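Local coordinates for protein lectin (Cicer arietinum, PDB 3V6N) that agglutinates red blood cells and is a chickpea albumin with a four-bladed beta-propeller of the hemopexin fold that binds calcium and sodium ions, at residues Lys25-Asp30 with Pro218-Ile223. Numbering follows the deposited sequence.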
ATOM      1  N   LYS A  25       7.022   4.590 -14.286  1.00 16.37           N
ATOM      2  CA  LYS A  25       8.336   5.064 -14.674  1.00 16.70           C
ATOM      3  C   LYS A  25       8.518   6.544 -14.327  1.00 16.27           C
ATOM      4  O   LYS A  25       7.561   7.239 -13.918  1.00 15.61           O
ATOM      5  CB  LYS A  25       8.560   4.856 -16.182  1.00 18.01           C
ATOM      6  CG  LYS A  25       8.662   3.388 -16.614  1.00 19.86           C
ATOM      7  CD  LYS A  25       9.111   3.303 -18.071  1.00 21.67           C
ATOM      8  CE  LYS A  25       9.335   1.869 -18.549  1.00 23.19           C
ATOM      9  NZ  LYS A  25      10.300   1.858 -19.691  1.00 24.69           N
ATOM     10  N   TYR A  26       9.748   7.019 -14.503  1.00 15.65           N
ATOM     11  CA  TYR A  26      10.039   8.434 -14.388  1.00 15.56           C
ATOM     12  C   TYR A  26      11.171   8.907 -15.299  1.00 15.47           C
ATOM     13  O   TYR A  26      11.979   8.099 -15.795  1.00 15.07           O
ATOM     14  CB  TYR A  26      10.357   8.805 -12.939  1.00 15.30           C
ATOM     15  CG  TYR A  26      11.741   8.425 -12.464  1.00 15.88           C
ATOM     16  CD1 TYR A  26      12.064   7.096 -12.165  1.00 16.27           C
ATOM     17  CD2 TYR A  26      12.715   9.393 -12.276  1.00 16.21           C
ATOM     18  CE1 TYR A  26      13.325   6.746 -11.710  1.00 16.80           C
ATOM     19  CE2 TYR A  26      13.988   9.053 -11.820  1.00 16.79           C
ATOM     20  CZ  TYR A  26      14.283   7.730 -11.545  1.00 17.13           C
ATOM     21  OH  TYR A  26      15.531   7.388 -11.079  1.00 17.97           O
ATOM     22  N   VAL A  27      11.204  10.226 -15.469  1.00 15.00           N
ATOM     23  CA  VAL A  27      12.276  10.960 -16.125  1.00 15.93           C
ATOM     24  C   VAL A  27      12.732  12.126 -15.233  1.00 15.68           C
ATOM     25  O   VAL A  27      11.919  12.784 -14.554  1.00 15.08           O
ATOM     26  CB  VAL A  27      11.787  11.487 -17.503  1.00 16.79           C
ATOM     27  CG1 VAL A  27      12.668  12.592 -18.050  1.00 17.26           C
ATOM     28  CG2 VAL A  27      11.712  10.339 -18.507  1.00 17.29           C
ATOM     29  N   LEU A  28      14.037  12.374 -15.236  1.00 15.58           N
ATOM     30  CA  LEU A  28      14.588  13.580 -14.658  1.00 15.19           C
ATOM     31  C   LEU A  28      14.880  14.524 -15.800  1.00 15.87           C
ATOM     32  O   LEU A  28      15.667  14.193 -16.698  1.00 15.72           O
ATOM     33  CB  LEU A  28      15.886  13.282 -13.897  1.00 14.98           C
ATOM     34  CG  LEU A  28      16.717  14.503 -13.429  1.00 14.81           C
ATOM     35  CD1 LEU A  28      15.879  15.489 -12.619  1.00 14.07           C
ATOM     36  CD2 LEU A  28      17.941  14.039 -12.635  1.00 14.82           C
ATOM     37  N   LEU A  29      14.255  15.702 -15.757  1.00 15.78           N
ATOM     38  CA  LEU A  29      14.350  16.653 -16.854  1.00 16.62           C
ATOM     39  C   LEU A  29      15.061  17.952 -16.432  1.00 17.06           C
ATOM     40  O   LEU A  29      14.808  18.465 -15.336  1.00 16.40           O
ATOM     41  CB  LEU A  29      12.945  16.977 -17.395  1.00 16.55           C
ATOM     42  CG  LEU A  29      12.814  17.858 -18.644  1.00 16.94           C
ATOM     43  CD1 LEU A  29      13.176  17.109 -19.918  1.00 17.37           C
ATOM     44  CD2 LEU A  29      11.399  18.390 -18.740  1.00 17.06           C
ATOM     45  N   ASP A  30      15.967  18.438 -17.293  1.00 16.85           N
ATOM     46  CA  ASP A  30      16.394  19.837 -17.285  1.00 17.17           C
ATOM     47  C   ASP A  30      15.360  20.556 -18.127  1.00 16.72           C
ATOM     48  O   ASP A  30      15.348  20.426 -19.335  1.00 16.24           O
ATOM     49  CB  ASP A  30      17.775  20.010 -17.930  1.00 18.32           C
ATOM     50  CG  ASP A  30      18.267  21.467 -17.914  1.00 19.10           C
ATOM     51  OD1 ASP A  30      17.462  22.433 -17.948  1.00 19.02           O
ATOM     52  OD2 ASP A  30      19.491  21.647 -17.862  1.00 20.75           O
ATOM     53  N   PRO A 218      10.738  19.458 -26.599  1.00 22.78           N
ATOM     54  CA  PRO A 218      11.031  18.472 -27.641  1.00 23.87           C
ATOM     55  C   PRO A 218      11.850  17.270 -27.167  1.00 24.11           C
ATOM     56  O   PRO A 218      11.772  16.201 -27.777  1.00 24.27           O
ATOM     57  CB  PRO A 218      11.823  19.287 -28.683  1.00 24.02           C
ATOM     58  CG  PRO A 218      11.308  20.681 -28.524  1.00 23.14           C
ATOM     59  CD  PRO A 218      11.082  20.826 -27.037  1.00 22.86           C
ATOM     60  N   SER A 219      12.635  17.441 -26.101  1.00 24.26           N
ATOM     61  CA  SER A 219      13.434  16.342 -25.550  1.00 25.03           C
ATOM     62  C   SER A 219      12.579  15.167 -25.040  1.00 25.53           C
ATOM     63  O   SER A 219      13.100  14.081 -24.806  1.00 26.92           O
ATOM     64  CB  SER A 219      14.371  16.845 -24.439  1.00 24.93           C
ATOM     65  OG  SER A 219      13.650  17.259 -23.281  1.00 23.49           O
ATOM     66  N   LEU A 220      11.278  15.391 -24.868  1.00 25.54           N
ATOM     67  CA  LEU A 220      10.346  14.329 -24.488  1.00 25.96           C
ATOM     68  C   LEU A 220       9.719  13.570 -25.669  1.00 28.75           C
ATOM     69  O   LEU A 220       8.867  12.694 -25.458  1.00 28.54           O
ATOM     70  CB  LEU A 220       9.229  14.878 -23.597  1.00 24.14           C
ATOM     71  CG  LEU A 220       9.555  15.444 -22.205  1.00 23.70           C
ATOM     72  CD1 LEU A 220       8.271  15.978 -21.571  1.00 22.20           C
ATOM     73  CD2 LEU A 220      10.251  14.419 -21.305  1.00 22.56           C
ATOM     74  N   ARG A 221      10.111  13.906 -26.899  1.00 31.52           N
ATOM     75  CA  ARG A 221       9.586  13.205 -28.082  1.00 35.57           C
ATOM     76  C   ARG A 221       9.939  11.717 -28.062  1.00 36.63           C
ATOM     77  O   ARG A 221      11.115  11.352 -28.006  1.00 37.35           O
ATOM     78  CB  ARG A 221      10.062  13.868 -29.380  1.00 38.81           C
ATOM     79  CG  ARG A 221       9.336  15.176 -29.662  1.00 41.86           C
ATOM     80  CD  ARG A 221       9.939  15.963 -30.814  1.00 44.59           C
ATOM     81  NE  ARG A 221       9.757  17.401 -30.607  1.00 46.89           N
ATOM     82  CZ  ARG A 221       8.651  18.092 -30.881  1.00 48.99           C
ATOM     83  NH1 ARG A 221       7.578  17.495 -31.394  1.00 53.21           N
ATOM     84  NH2 ARG A 221       8.616  19.396 -30.644  1.00 48.60           N
ATOM     85  N   GLY A 222       8.909  10.870 -28.079  1.00 38.04           N
ATOM     86  CA  GLY A 222       9.091   9.418 -28.032  1.00 39.35           C
ATOM     87  C   GLY A 222       9.080   8.839 -26.630  1.00 39.97           C
ATOM     88  O   GLY A 222       9.175   7.623 -26.450  1.00 41.43           O
ATOM     89  N   ILE A 223       8.969   9.710 -25.632  1.00 38.15           N
ATOM     90  CA  ILE A 223       8.835   9.283 -24.240  1.00 36.16           C
ATOM     91  C   ILE A 223       7.366   9.384 -23.818  1.00 36.81           C
ATOM     92  O   ILE A 223       6.815   8.452 -23.227  1.00 38.30           O
ATOM     93  CB  ILE A 223       9.759  10.107 -23.302  1.00 34.38           C
ATOM     94  CG1 ILE A 223      11.229   9.876 -23.676  1.00 33.18           C
ATOM     95  CG2 ILE A 223       9.500   9.757 -21.841  1.00 32.90           C
ATOM     96  CD1 ILE A 223      12.232  10.660 -22.856  1.00 32.81           C
TER
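Ser219 OG, hydrogen-bonded to the carboxylate of Asp38, also lies against Leu29, whose CD1 comes to 3.4 Å from Ser219 OG. Because chi1 of Ser219 is 68°, the hydroxyl sits between its own backbone N and carbonyl carbon, turned toward the strand. Beside it the contact is purely apolar. Leu220 leaves its backbone at an angle to the strand; with chi2 at 177° CD1 continues the chain, while the other branch turns in between two strand residues: Leu220 CD2 lies 4.2 Å from Leu29 CD1 and, more loosely, 4.4 Å from Val27 CG1. The other branch of Val27 faces Ile223, methyl to methyl, with Val27 CG2 4.0 Å from Ile223 CG2. The backbones stay well apart, 9.0 Å between the CA atoms of Val27 and Ile223, and the side chains fill the gap. Segment 218-223 forms two overlapping turns, the first of them 3-10, with Arg221 N bonded to Pro218 O and Ile223 N to Leu220 O; Gly222 takes a positive phi (91°) as the chain bends to bring Ile223 back over Val27. Val40 and Pro44 touch both Ile223 and Val27, and Trp217 adds to the cover of Leu29. The C-terminal tail, after helix 213-216, thus packs on a strand of the N-terminal sheet, a last-to-first blade contact consistent with ring closure in a four-bladed hemopexin-type beta-propeller.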